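Local structure of dihydrofolate reductase (Moritella profunda, 2ZZA) at residues A7-N12 with L112-I117; N12-L17 with D124-D129; L25-Q30 with H151-S156. The protein probably catalyses the NADPH-dependent reduction of 7,8-dihydrofolate to tetrahydrofolate, a step needed for glycine, purine and DNA-precursor synthesis. All coordinates share one frame; numbering follows the deposited sequence.

How the contacts relate
Contact 1 is the buried centre of the group: it joins two parallel strands of the main sheet almost wholly through backbone hydrogen bonds. Contact 2 shares N12 with it and continues both strands past the sheet, into a small, partly buried antiparallel pair; there A7 and L114 pack on F127, and charged side chains such as R13 and D129 appear at its partly exposed end. Contact 3, also buried, lies beyond the other edge of strand 112-117 and sets a helix on strand 153-156 without any hydrogen bond between its segments. Contacts 1 and 3 meet where T115 OG1 reaches E28 OE1. Contact 3 touches folate, contact 2 NADP+ and contact 1 both; contacts 2 and 3 do not touch.

Contact 1 (A7-N12 with L112-I117); sequences AALANN and LYLTHI. With FOL (folic acid), chain D.
A7, A8 and L9 pair with L114, T115 and H116 as neighbouring parallel strands of the central dihydrofolate reductase sheet, the segment axes 22° apart. Four backbone bonds zigzag between them. A7 N donates to Y113 O (3.0 Å) and A7 O accepts from T115 N (3.0 Å); L9 N reaches T115 O (2.8 Å) and I117 N reaches L9 O (2.8 Å, 176° at the hydrogen). A7 and L9 thus spend both their polar backbone atoms on this strand, while L114 and H116 pair the other way, with S156 and R154. The A8 amide is taken by the cofactor, whose O7N accepts from it. Past the strand end a water replaces direct pairing, donating to N11 OD1 (2.9 Å) and to I117 O (3.0 Å); N11 ND2 is bonded to T120. On the ligand side A8 CB lies off the pterin plane, above the rim at folate N3 (3.4 Å), beside T115. A chi1 of -68° sets T115 OG1 beside its backbone N, on the pocket side, where it bonds to E28 OE1. On the reverse side of the sheet L9 CD2 and L114 CD2 touch at 4.2 Å. With A7 and L9 bonded to the neighbouring strand and the A8 amide to the cofactor, the pair offers folate an apolar methyl against the N3 rim, and the T115 hydroxyl helps hold the glutamate that binds its amino group.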
loop_
_atom_site.group_PDB
_atom_site.type_symbol
_atom_site.label_atom_id
_atom_site.label_comp_id
_atom_site.label_asym_id
_atom_site.label_seq_id
_atom_site.Cartn_x
_atom_site.Cartn_y
_atom_site.Cartn_z
ATOM N N ALA A 7 -0.828 2.747 -2.456
ATOM C CA ALA A 7 -0.068 2.005 -3.450
ATOM C C ALA A 7 0.486 2.918 -4.531
ATOM O O ALA A 7 0.007 4.032 -4.710
ATOM C CB ALA A 7 -0.955 0.949 -4.093
ATOM N N ALA A 8 1.496 2.426 -5.247
ATOM C CA ALA A 8 2.110 3.152 -6.354
ATOM C C ALA A 8 1.952 2.250 -7.577
ATOM O O ALA A 8 2.512 1.149 -7.626
ATOM C CB ALA A 8 3.586 3.417 -6.071
ATOM N N LEU A 9 1.170 2.708 -8.554
ATOM C CA LEU A 9 0.930 1.932 -9.757
ATOM C C LEU A 9 1.512 2.513 -11.032
ATOM O O LEU A 9 1.439 3.713 -11.282
ATOM C CB LEU A 9 -0.571 1.716 -9.991
ATOM C CG LEU A 9 -1.638 2.317 -9.084
ATOM C CD1 LEU A 9 -3.005 1.953 -9.644
ATOM C CD2 LEU A 9 -1.491 1.785 -7.663
ATOM N N ALA A 10 2.092 1.632 -11.834
ATOM C CA ALA A 10 2.639 2.015 -13.120
ATOM C C ALA A 10 1.417 1.884 -14.030
ATOM O O ALA A 10 0.313 1.620 -13.545
ATOM C CB ALA A 10 3.731 1.037 -13.540
ATOM N N ASN A 11 1.586 2.068 -15.331
ATOM C CA ASN A 11 0.442 1.943 -16.217
ATOM C C ASN A 11 -0.133 0.534 -16.123
ATOM O O ASN A 11 0.563 -0.401 -15.735
ATOM C CB ASN A 11 0.845 2.260 -17.657
ATOM C CG ASN A 11 1.278 3.703 -17.832
ATOM O OD1 ASN A 11 0.621 4.626 -17.332
ATOM N ND2 ASN A 11 2.380 3.911 -18.548
ATOM N N ASN A 12 -1.406 0.390 -16.467
ATOM C CA ASN A 12 -2.076 -0.907 -16.419
ATOM C C ASN A 12 -2.182 -1.421 -14.984
ATOM O O ASN A 12 -2.378 -2.610 -14.755
ATOM C CB ASN A 12 -1.328 -1.929 -17.281
ATOM C CG ASN A 12 -1.179 -1.479 -18.724
ATOM O OD1 ASN A 12 -2.168 -1.189 -19.403
ATOM N ND2 ASN A 12 0.062 -1.418 -19.202
ATOM N N LEU A 112 -7.989 6.095 -0.887
ATOM C CA LEU A 112 -6.939 5.457 -1.648
ATOM C C LEU A 112 -5.835 6.491 -1.786
ATOM O O LEU A 112 -6.076 7.596 -2.266
ATOM C CB LEU A 112 -7.435 5.037 -3.034
ATOM C CG LEU A 112 -8.470 3.913 -3.104
ATOM C CD1 LEU A 112 -8.714 3.520 -4.566
ATOM C CD2 LEU A 112 -7.979 2.713 -2.319
ATOM N N TYR A 113 -4.639 6.160 -1.314
ATOM C CA TYR A 113 -3.508 7.068 -1.448
ATOM C C TYR A 113 -2.781 6.497 -2.653
ATOM O O TYR A 113 -1.988 5.567 -2.516
ATOM C CB TYR A 113 -2.581 7.000 -0.235
ATOM C CG TYR A 113 -3.107 7.616 1.039
ATOM C CD1 TYR A 113 -4.198 7.069 1.712
ATOM C CD2 TYR A 113 -2.465 8.717 1.609
ATOM C CE1 TYR A 113 -4.630 7.600 2.934
ATOM C CE2 TYR A 113 -2.890 9.256 2.820
ATOM C CZ TYR A 113 -3.968 8.692 3.478
ATOM O OH TYR A 113 -4.362 9.216 4.689
ATOM N N LEU A 114 -3.045 7.044 -3.835
ATOM C CA LEU A 114 -2.422 6.512 -5.039
ATOM C C LEU A 114 -1.355 7.367 -5.692
ATOM O O LEU A 114 -1.512 8.576 -5.837
ATOM C CB LEU A 114 -3.491 6.222 -6.091
ATOM C CG LEU A 114 -4.665 5.324 -5.716
ATOM C CD1 LEU A 114 -5.611 5.239 -6.915
ATOM C CD2 LEU A 114 -4.167 3.935 -5.317
ATOM N N THR A 115 -0.270 6.717 -6.093
ATOM C CA THR A 115 0.801 7.389 -6.806
ATOM C C THR A 115 0.823 6.739 -8.184
ATOM O O THR A 115 1.046 5.531 -8.308
ATOM C CB THR A 115 2.166 7.174 -6.155
ATOM O OG1 THR A 115 2.208 7.842 -4.888
ATOM C CG2 THR A 115 3.264 7.729 -7.058
ATOM N N HIS A 116 0.553 7.523 -9.221
ATOM C CA HIS A 116 0.563 6.976 -10.567
ATOM C C HIS A 116 1.909 7.267 -11.201
ATOM O O HIS A 116 2.314 8.422 -11.319
ATOM C CB HIS A 116 -0.558 7.581 -11.410
ATOM C CG HIS A 116 -1.929 7.251 -10.912
ATOM N ND1 HIS A 116 -2.659 8.108 -10.113
ATOM C CD2 HIS A 116 -2.695 6.147 -11.074
ATOM C CE1 HIS A 116 -3.814 7.544 -9.809
ATOM N NE2 HIS A 116 -3.860 6.354 -10.378
ATOM N N ILE A 117 2.606 6.210 -11.592
ATOM C CA ILE A 117 3.913 6.358 -12.209
ATOM C C ILE A 117 3.775 6.244 -13.712
ATOM O O ILE A 117 3.176 5.298 -14.227
ATOM C CB ILE A 117 4.890 5.290 -11.688
ATOM C CG1 ILE A 117 5.000 5.405 -10.167
ATOM C CG2 ILE A 117 6.265 5.489 -12.311
ATOM C CD1 ILE A 117 5.787 4.300 -9.530
HETATM N N1 FOL D . 2.954 2.688 -1.825
HETATM C C2 FOL D . 3.592 3.669 -2.478
HETATM N NA2 FOL D . 2.998 4.848 -2.642
HETATM N N3 FOL D . 4.895 3.468 -2.951
HETATM C C4 FOL D . 5.520 2.236 -2.727
HETATM O O4 FOL D . 6.671 2.037 -3.112
HETATM C C4A FOL D . 4.829 1.247 -2.038
HETATM N N5 FOL D . 5.427 0.087 -1.736
HETATM C C6 FOL D . 4.779 -0.821 -0.995
HETATM C C7 FOL D . 3.485 -0.557 -0.557
HETATM N N8 FOL D . 2.893 0.583 -0.864
HETATM C C8A FOL D . 3.536 1.503 -1.595
HETATM C C9 FOL D . 5.450 -2.137 -0.596
HETATM N N10 FOL D . 6.909 -2.106 -0.785
HETATM C C11 FOL D . 9.466 0.144 1.541
HETATM C C12 FOL D . 9.963 -0.674 0.532
HETATM C C13 FOL D . 9.093 -1.427 -0.246
HETATM C C14 FOL D . 7.721 -1.376 -0.022
HETATM C C15 FOL D . 7.224 -0.554 0.984
HETATM C C16 FOL D . 8.093 0.205 1.761
HETATM C C FOL D . 10.428 0.963 2.407
HETATM O O FOL D . 11.601 0.620 2.550
HETATM N N FOL D . 9.897 2.037 2.985
HETATM C CA FOL D . 10.665 2.930 3.866
HETATM C CB FOL D . 11.190 4.141 3.092
HETATM C CG FOL D . 12.299 3.768 2.106
HETATM C CD FOL D . 13.572 3.327 2.833
HETATM O OE1 FOL D . 13.614 3.506 4.069
HETATM O OE2 FOL D . 14.484 2.835 2.133
HETATM C CT FOL D . 9.740 3.418 4.982
HETATM O O1 FOL D . 8.515 3.427 4.729
HETATM O O2 FOL D . 10.276 3.772 6.055
HETATM O O HOH W 1 0.177 5.405 -14.622
#

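Contact 2 (N12-L17 with D124-D129); sequences NRVIGL and DTWFPD. With NAP (NADP nicotinamide-adenine-dinucleotide phosphate), chain C.
V14 and G16 pair with W126 and T125 in a short antiparallel two-strand sheet, the segments running 147° apart and the register slipping by one residue between the pairs, a beta bulge. It joins the loop after strand 2-9 to the one after strand 111-117. F127 N donates to R13 O (2.8 Å), I15 N to T125 O (3.1 Å) and D124 N to G16 O (2.8 Å), with a weak further bond from T125 N to G16 O. The bond from D124 N to G16 O, together with that from the D18 amide to D124 OD2, ties the active-site loop to the FG loop, consistent with the closed loop conformation known from the Escherichia coli enzyme.

R13 bends at chi3 so that NE points at F127 O (2.7 Å), which lies almost in the guanidinium plane; a water ties NH1 to the same oxygen. The D129 carboxylate lies stacked against that group, its plane 16° from it. Their salt bridge is long, NH2 to OD2 4.0 Å, and purely one of charge, since no N-H points at the oxygen. N12 O approaches the W126 ring at its edge, 3.0 Å from CD1, and V14 CG2 comes obliquely to NE1 at 3.5 Å. F127 packs inward on A7, L9 and Y102. I15 places CG1 between its backbone N and carbonyl carbon (chi1 58°), against the T125 carbonyl, while its own carbonyl is turned to the cofactor: the carboxamide N7N of NADP+ donates to I15 O at 3.1 Å.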
loop_
_atom_site.group_PDB
_atom_site.type_symbol
_atom_site.label_atom_id
_atom_site.label_comp_id
_atom_site.label_asym_id
_atom_site.label_seq_id
_atom_site.Cartn_x
_atom_site.Cartn_y
_atom_site.Cartn_z
ATOM N N ASN A 12 -1.406 0.390 -16.467
ATOM C CA ASN A 12 -2.076 -0.907 -16.419
ATOM C C ASN A 12 -2.182 -1.421 -14.984
ATOM O O ASN A 12 -2.378 -2.610 -14.755
ATOM C CB ASN A 12 -1.328 -1.929 -17.281
ATOM C CG ASN A 12 -1.179 -1.479 -18.724
ATOM O OD1 ASN A 12 -2.168 -1.189 -19.403
ATOM N ND2 ASN A 12 0.062 -1.418 -19.202
ATOM N N ARG A 13 -2.045 -0.511 -14.029
ATOM C CA ARG A 13 -2.144 -0.831 -12.604
ATOM C C ARG A 13 -1.086 -1.794 -12.066
ATOM O O ARG A 13 -1.292 -2.408 -11.022
ATOM C CB ARG A 13 -3.532 -1.388 -12.274
ATOM C CG ARG A 13 -4.693 -0.510 -12.744
ATOM C CD ARG A 13 -5.978 -0.858 -12.008
ATOM N NE ARG A 13 -6.339 -2.271 -12.123
ATOM C CZ ARG A 13 -6.942 -2.820 -13.175
ATOM N NH1 ARG A 13 -7.221 -4.116 -13.173
ATOM N NH2 ARG A 13 -7.279 -2.080 -14.225
ATOM N N VAL A 14 0.038 -1.924 -12.764
ATOM C CA VAL A 14 1.116 -2.804 -12.308
ATOM C C VAL A 14 1.684 -2.286 -10.978
ATOM O O VAL A 14 1.834 -1.076 -10.797
ATOM C CB VAL A 14 2.283 -2.857 -13.340
ATOM C CG1 VAL A 14 3.500 -3.537 -12.716
ATOM C CG2 VAL A 14 1.853 -3.615 -14.605
ATOM N N ILE A 15 1.997 -3.189 -10.050
ATOM C CA ILE A 15 2.581 -2.782 -8.766
ATOM C C ILE A 15 3.774 -3.654 -8.382
ATOM O O ILE A 15 4.524 -3.318 -7.464
ATOM C CB ILE A 15 1.557 -2.849 -7.597
ATOM C CG1 ILE A 15 1.001 -4.272 -7.470
ATOM C CG2 ILE A 15 0.457 -1.815 -7.805
ATOM C CD1 ILE A 15 -0.079 -4.428 -6.397
ATOM N N GLY A 16 3.956 -4.775 -9.073
ATOM C CA GLY A 16 5.074 -5.636 -8.726
ATOM C C GLY A 16 5.430 -6.734 -9.706
ATOM O O GLY A 16 4.655 -7.072 -10.594
ATOM N N LEU A 17 6.627 -7.285 -9.537
ATOM C CA LEU A 17 7.130 -8.365 -10.375
ATOM C C LEU A 17 8.180 -9.104 -9.562
ATOM O O LEU A 17 9.113 -8.488 -9.034
ATOM C CB LEU A 17 7.772 -7.822 -11.660
ATOM C CG LEU A 17 8.332 -8.891 -12.613
ATOM C CD1 LEU A 17 7.191 -9.697 -13.210
ATOM C CD2 LEU A 17 9.134 -8.238 -13.724
ATOM N N ASP A 124 3.529 -8.958 -12.397
ATOM C CA ASP A 124 2.895 -10.225 -12.061
ATOM C C ASP A 124 1.920 -10.008 -10.907
ATOM O O ASP A 124 1.396 -10.956 -10.328
ATOM C CB ASP A 124 3.927 -11.316 -11.715
ATOM C CG ASP A 124 4.756 -11.001 -10.478
ATOM O OD1 ASP A 124 4.400 -10.089 -9.698
ATOM O OD2 ASP A 124 5.778 -11.698 -10.277
ATOM N N THR A 125 1.681 -8.737 -10.591
ATOM C CA THR A 125 0.744 -8.347 -9.539
ATOM C C THR A 125 0.188 -6.981 -9.936
ATOM O O THR A 125 0.940 -6.089 -10.337
ATOM C CB THR A 125 1.431 -8.269 -8.148
ATOM O OG1 THR A 125 2.623 -7.487 -8.244
ATOM C CG2 THR A 125 1.795 -9.652 -7.649
ATOM N N TRP A 126 -1.128 -6.824 -9.830
ATOM C CA TRP A 126 -1.797 -5.585 -10.219
ATOM C C TRP A 126 -2.713 -5.035 -9.135
ATOM O O TRP A 126 -3.270 -5.790 -8.335
ATOM C CB TRP A 126 -2.641 -5.827 -11.478
ATOM C CG TRP A 126 -1.857 -6.155 -12.706
ATOM C CD1 TRP A 126 -1.530 -5.303 -13.720
ATOM C CD2 TRP A 126 -1.281 -7.421 -13.045
ATOM N NE1 TRP A 126 -0.783 -5.960 -14.671
ATOM C CE2 TRP A 126 -0.616 -7.262 -14.280
ATOM C CE3 TRP A 126 -1.262 -8.680 -12.424
ATOM C CZ2 TRP A 126 0.060 -8.311 -14.907
ATOM C CZ3 TRP A 126 -0.591 -9.720 -13.048
ATOM C CH2 TRP A 126 0.061 -9.530 -14.276
ATOM N N PHE A 127 -2.872 -3.716 -9.116
ATOM C CA PHE A 127 -3.758 -3.086 -8.152
ATOM C C PHE A 127 -5.176 -3.364 -8.662
ATOM O O PHE A 127 -5.396 -3.463 -9.871
ATOM C CB PHE A 127 -3.507 -1.575 -8.105
ATOM C CG PHE A 127 -4.183 -0.884 -6.955
ATOM C CD1 PHE A 127 -3.652 -0.962 -5.675
ATOM C CD2 PHE A 127 -5.367 -0.174 -7.147
ATOM C CE1 PHE A 127 -4.288 -0.344 -4.595
ATOM C CE2 PHE A 127 -6.016 0.449 -6.074
ATOM C CZ PHE A 127 -5.473 0.362 -4.795
ATOM N N PRO A 128 -6.159 -3.514 -7.754
ATOM C CA PRO A 128 -7.519 -3.775 -8.239
ATOM C C PRO A 128 -8.100 -2.646 -9.099
ATOM O O PRO A 128 -7.591 -1.521 -9.101
ATOM C CB PRO A 128 -8.313 -4.008 -6.948
ATOM C CG PRO A 128 -7.531 -3.253 -5.909
ATOM C CD PRO A 128 -6.105 -3.569 -6.284
ATOM N N ASP A 129 -9.166 -2.966 -9.831
ATOM C CA ASP A 129 -9.836 -2.007 -10.711
ATOM C C ASP A 129 -10.717 -1.084 -9.868
ATOM O O ASP A 129 -11.947 -1.196 -9.872
ATOM C CB ASP A 129 -10.691 -2.763 -11.739
ATOM C CG ASP A 129 -11.220 -1.859 -12.843
ATOM O OD1 ASP A 129 -12.065 -2.320 -13.642
ATOM O OD2 ASP A 129 -10.789 -0.691 -12.915
HETATM P PA NAP C . 0.420 -10.219 -0.722
HETATM O O1A NAP C . -0.945 -9.705 -0.972
HETATM O O2A NAP C . 1.398 -9.104 -0.095
HETATM O O5B NAP C . 0.424 -11.429 0.336
HETATM C C5B NAP C . -0.350 -12.601 0.070
HETATM C C4B NAP C . -0.370 -13.517 1.295
HETATM O O4B NAP C . -0.947 -12.861 2.436
HETATM C C3B NAP C . -1.256 -14.741 1.065
HETATM O O3B NAP C . -0.523 -15.707 0.309
HETATM C C2B NAP C . -1.358 -15.191 2.520
HETATM O O2B NAP C . -0.088 -15.672 2.967
HETATM C C1B NAP C . -1.644 -13.855 3.210
HETATM N N9A NAP C . -3.089 -13.542 3.165
HETATM C C8A NAP C . -3.753 -12.991 2.150
HETATM N N7A NAP C . -5.027 -12.819 2.494
HETATM C C5A NAP C . -5.179 -13.264 3.737
HETATM C C6A NAP C . -6.248 -13.330 4.621
HETATM N N6A NAP C . -7.449 -12.881 4.265
HETATM N N1A NAP C . -6.048 -13.842 5.844
HETATM C C2A NAP C . -4.858 -14.277 6.215
HETATM N N3A NAP C . -3.818 -14.229 5.401
HETATM C C4A NAP C . -3.944 -13.730 4.164
HETATM O O3 NAP C . 1.174 -10.801 -2.024
HETATM P PN NAP C . 0.961 -10.257 -3.528
HETATM O O1N NAP C . 1.789 -11.288 -4.189
HETATM O O2N NAP C . -0.519 -10.219 -3.551
HETATM O O5D NAP C . 1.659 -8.848 -3.181
HETATM C C5D NAP C . 3.083 -8.709 -3.232
HETATM C C4D NAP C . 3.544 -8.132 -4.572
HETATM O O4D NAP C . 2.964 -6.816 -4.668
HETATM C C3D NAP C . 5.060 -7.924 -4.563
HETATM O O3D NAP C . 5.581 -7.824 -5.891
HETATM C C2D NAP C . 5.166 -6.571 -3.866
HETATM O O2D NAP C . 6.399 -5.928 -4.201
HETATM C C1D NAP C . 4.023 -5.847 -4.579
HETATM N N1N NAP C . 3.585 -4.619 -3.879
HETATM C C2N NAP C . 3.596 -3.388 -4.549
HETATM C C3N NAP C . 3.094 -2.257 -3.919
HETATM C C7N NAP C . 3.073 -0.912 -4.652
HETATM O O7N NAP C . 2.419 0.033 -4.216
HETATM N N7N NAP C . 3.782 -0.867 -5.777
HETATM C C4N NAP C . 2.588 -2.348 -2.627
HETATM C C5N NAP C . 2.584 -3.564 -1.952
HETATM C C6N NAP C . 3.084 -4.701 -2.575
HETATM P P2B NAP C . -0.007 -17.047 3.795
HETATM O O1X NAP C . 1.126 -17.057 4.748
HETATM O O2X NAP C . -1.430 -17.234 4.523
HETATM O O3X NAP C . 0.105 -18.201 2.678
HETATM O O HOH W 2 -6.666 -6.004 -11.123
#

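Contact 3 (L25-Q30 with H151-S156). With FOL (folic acid), chain D.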
loop_
_atom_site.group_PDB
_atom_site.type_symbol
_atom_site.label_atom_id
_atom_site.label_comp_id
_atom_site.label_asym_id
_atom_site.label_seq_id
_atom_site.Cartn_x
_atom_site.Cartn_y
_atom_site.Cartn_z
ATOM N N LEU A 25 12.093 4.692 -7.098
ATOM C CA LEU A 25 11.893 6.123 -6.945
ATOM C C LEU A 25 12.020 6.435 -5.457
ATOM O O LEU A 25 11.027 6.456 -4.728
ATOM C CB LEU A 25 10.506 6.516 -7.460
ATOM C CG LEU A 25 10.223 6.259 -8.947
ATOM C CD1 LEU A 25 8.754 6.530 -9.244
ATOM C CD2 LEU A 25 11.112 7.153 -9.807
ATOM N N PRO A 26 13.251 6.680 -4.985
ATOM C CA PRO A 26 13.448 6.981 -3.562
ATOM C C PRO A 26 12.530 8.070 -3.012
ATOM O O PRO A 26 12.002 7.940 -1.909
ATOM C CB PRO A 26 14.931 7.352 -3.482
ATOM C CG PRO A 26 15.251 7.831 -4.867
ATOM C CD PRO A 26 14.502 6.858 -5.738
ATOM N N ALA A 27 12.333 9.134 -3.780
ATOM C CA ALA A 27 11.471 10.219 -3.340
ATOM C C ALA A 27 10.027 9.751 -3.181
ATOM O O ALA A 27 9.282 10.294 -2.365
ATOM C CB ALA A 27 11.538 11.367 -4.328
ATOM N N GLU A 28 9.624 8.757 -3.966
ATOM C CA GLU A 28 8.258 8.245 -3.882
ATOM C C GLU A 28 8.121 7.363 -2.637
ATOM O O GLU A 28 7.068 7.336 -2.002
ATOM C CB GLU A 28 7.899 7.453 -5.149
ATOM C CG GLU A 28 6.402 7.378 -5.417
ATOM C CD GLU A 28 5.673 6.422 -4.486
ATOM O OE1 GLU A 28 4.506 6.709 -4.122
ATOM O OE2 GLU A 28 6.262 5.378 -4.127
ATOM N N LEU A 29 9.186 6.644 -2.293
ATOM C CA LEU A 29 9.177 5.807 -1.093
ATOM C C LEU A 29 9.085 6.703 0.144
ATOM O O LEU A 29 8.525 6.314 1.164
ATOM C CB LEU A 29 10.446 4.955 -1.019
ATOM C CG LEU A 29 10.435 3.668 -1.844
ATOM C CD1 LEU A 29 11.763 2.940 -1.685
ATOM C CD2 LEU A 29 9.289 2.788 -1.375
ATOM N N GLN A 30 9.648 7.905 0.051
ATOM C CA GLN A 30 9.588 8.855 1.159
ATOM C C GLN A 30 8.157 9.385 1.265
ATOM O O GLN A 30 7.707 9.768 2.335
ATOM C CB GLN A 30 10.569 10.013 0.934
ATOM C CG GLN A 30 12.033 9.638 1.150
ATOM C CD GLN A 30 12.290 9.068 2.541
ATOM O OE1 GLN A 30 11.901 9.663 3.550
ATOM N NE2 GLN A 30 12.948 7.912 2.598
ATOM N N HIS A 151 11.421 8.814 -13.129
ATOM C CA HIS A 151 10.087 8.698 -13.713
ATOM C C HIS A 151 9.147 9.758 -13.164
ATOM O O HIS A 151 9.202 10.091 -11.978
ATOM C CB HIS A 151 9.476 7.326 -13.420
ATOM C CG HIS A 151 10.267 6.172 -13.952
ATOM N ND1 HIS A 151 10.879 5.248 -13.132
ATOM C CD2 HIS A 151 10.520 5.773 -15.221
ATOM C CE1 HIS A 151 11.475 4.331 -13.872
ATOM N NE2 HIS A 151 11.271 4.626 -15.143
ATOM N N ASN A 152 8.288 10.293 -14.024
ATOM C CA ASN A 152 7.317 11.276 -13.570
ATOM C C ASN A 152 6.241 10.484 -12.836
ATOM O O ASN A 152 5.962 9.337 -13.192
ATOM C CB ASN A 152 6.653 11.997 -14.745
ATOM C CG ASN A 152 7.649 12.684 -15.656
ATOM O OD1 ASN A 152 8.541 13.398 -15.201
ATOM N ND2 ASN A 152 7.490 12.479 -16.958
ATOM N N TYR A 153 5.656 11.078 -11.805
ATOM C CA TYR A 153 4.577 10.422 -11.082
ATOM C C TYR A 153 3.643 11.462 -10.489
ATOM O O TYR A 153 4.014 12.620 -10.307
ATOM C CB TYR A 153 5.091 9.464 -9.992
ATOM C CG TYR A 153 6.007 10.058 -8.944
ATOM C CD1 TYR A 153 7.376 10.189 -9.179
ATOM C CD2 TYR A 153 5.513 10.450 -7.704
ATOM C CE1 TYR A 153 8.234 10.691 -8.194
ATOM C CE2 TYR A 153 6.357 10.953 -6.717
ATOM C CZ TYR A 153 7.715 11.069 -6.969
ATOM O OH TYR A 153 8.556 11.556 -5.995
ATOM N N ARG A 154 2.422 11.041 -10.197
ATOM C CA ARG A 154 1.417 11.940 -9.665
ATOM C C ARG A 154 0.705 11.316 -8.477
ATOM O O ARG A 154 0.220 10.186 -8.553
ATOM C CB ARG A 154 0.424 12.277 -10.785
ATOM C CG ARG A 154 -0.847 12.986 -10.366
ATOM C CD ARG A 154 -1.620 13.455 -11.607
ATOM N NE ARG A 154 -2.014 12.363 -12.504
ATOM C CZ ARG A 154 -3.053 11.558 -12.293
ATOM N NH1 ARG A 154 -3.808 11.721 -11.214
ATOM N NH2 ARG A 154 -3.345 10.596 -13.164
ATOM N N PHE A 155 0.669 12.047 -7.368
ATOM C CA PHE A 155 -0.010 11.564 -6.176
ATOM C C PHE A 155 -1.475 11.981 -6.231
ATOM O O PHE A 155 -1.797 13.098 -6.629
ATOM C CB PHE A 155 0.614 12.140 -4.908
ATOM C CG PHE A 155 -0.131 11.771 -3.663
ATOM C CD1 PHE A 155 -0.106 10.463 -3.185
ATOM C CD2 PHE A 155 -0.913 12.712 -3.002
ATOM C CE1 PHE A 155 -0.854 10.094 -2.065
ATOM C CE2 PHE A 155 -1.665 12.358 -1.886
ATOM C CZ PHE A 155 -1.636 11.043 -1.416
ATOM N N SER A 156 -2.356 11.086 -5.810
ATOM C CA SER A 156 -3.781 11.357 -5.823
ATOM C C SER A 156 -4.427 10.755 -4.576
ATOM O O SER A 156 -4.289 9.565 -4.313
ATOM C CB SER A 156 -4.395 10.749 -7.091
ATOM O OG SER A 156 -5.811 10.734 -7.048
HETATM N N1 FOL D . 2.954 2.688 -1.825
HETATM C C2 FOL D . 3.592 3.669 -2.478
HETATM N NA2 FOL D . 2.998 4.848 -2.642
HETATM N N3 FOL D . 4.895 3.468 -2.951
HETATM C C4 FOL D . 5.520 2.236 -2.727
HETATM O O4 FOL D . 6.671 2.037 -3.112
HETATM C C4A FOL D . 4.829 1.247 -2.038
HETATM N N5 FOL D . 5.427 0.087 -1.736
HETATM C C6 FOL D . 4.779 -0.821 -0.995
HETATM C C7 FOL D . 3.485 -0.557 -0.557
HETATM N N8 FOL D . 2.893 0.583 -0.864
HETATM C C8A FOL D . 3.536 1.503 -1.595
HETATM C C9 FOL D . 5.450 -2.137 -0.596
HETATM N N10 FOL D . 6.909 -2.106 -0.785
HETATM C C11 FOL D . 9.466 0.144 1.541
HETATM C C12 FOL D . 9.963 -0.674 0.532
HETATM C C13 FOL D . 9.093 -1.427 -0.246
HETATM C C14 FOL D . 7.721 -1.376 -0.022
HETATM C C15 FOL D . 7.224 -0.554 0.984
HETATM C C16 FOL D . 8.093 0.205 1.761
HETATM C C FOL D . 10.428 0.963 2.407
HETATM O O FOL D . 11.601 0.620 2.550
HETATM N N FOL D . 9.897 2.037 2.985
HETATM C CA FOL D . 10.665 2.930 3.866
HETATM C CB FOL D . 11.190 4.141 3.092
HETATM C CG FOL D . 12.299 3.768 2.106
HETATM C CD FOL D . 13.572 3.327 2.833
HETATM O OE1 FOL D . 13.614 3.506 4.069
HETATM O OE2 FOL D . 14.484 2.835 2.133
HETATM C CT FOL D . 9.740 3.418 4.982
HETATM O O1 FOL D . 8.515 3.427 4.729
HETATM O O2 FOL D . 10.276 3.772 6.055
#
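E28 and Y153 make the central contact between the first turn of helix 26-36 and the start of strand 153-160, and it is a CH-pi one: E28 CG stands over the tyrosine ring face, 4.1 Å from its centroid and 23° off the normal. The glutamate chain then bends at chi2 (-74°), which carries the carboxylate past the aromatic group, its plane nearly perpendicular to the ring. Y153 also lies near Y143 of strand 135-143, with the two ring planes almost parallel.

The remaining contacts across the segments are van der Waals. L25 divides its two methyls between Y153 of the strand and H151 of the loop before it: CD1 meets Y153 CD1 at 3.9 Å, the two side chains lying antiparallel alongside each other, while CD2 comes to the edge of the H151 imidazole, 3.8 Å from ND1. At the far end of the tyrosine, A27 CB lies 3.4 Å from the Y153 OH.

Hydrogen bonds are absent between the segments; the polar groups named here find partners in the helix, the ligand or neighbouring residues. L25 holds the N-cap position, and its carbonyl oxygen accepts from L29 N at 3.1 Å. E28 OE1 receives folate NA2 at 2.8 Å in a nearly straight bond (171° at the hydrogen), besides its bond to T115. The other carboxylate oxygen, OE2, is 2.6 Å from folate N3. One residue on, L29 CD2 approaches folate O4 at 3.2 Å.

The chemistry thus divides along one side chain: the aliphatic part of E28 rests on the Y153 ring, and its buried carboxylate is directed at the pterin amino group and N3, the recognition expected of the single acidic residue in dihydrofolate reductase pockets.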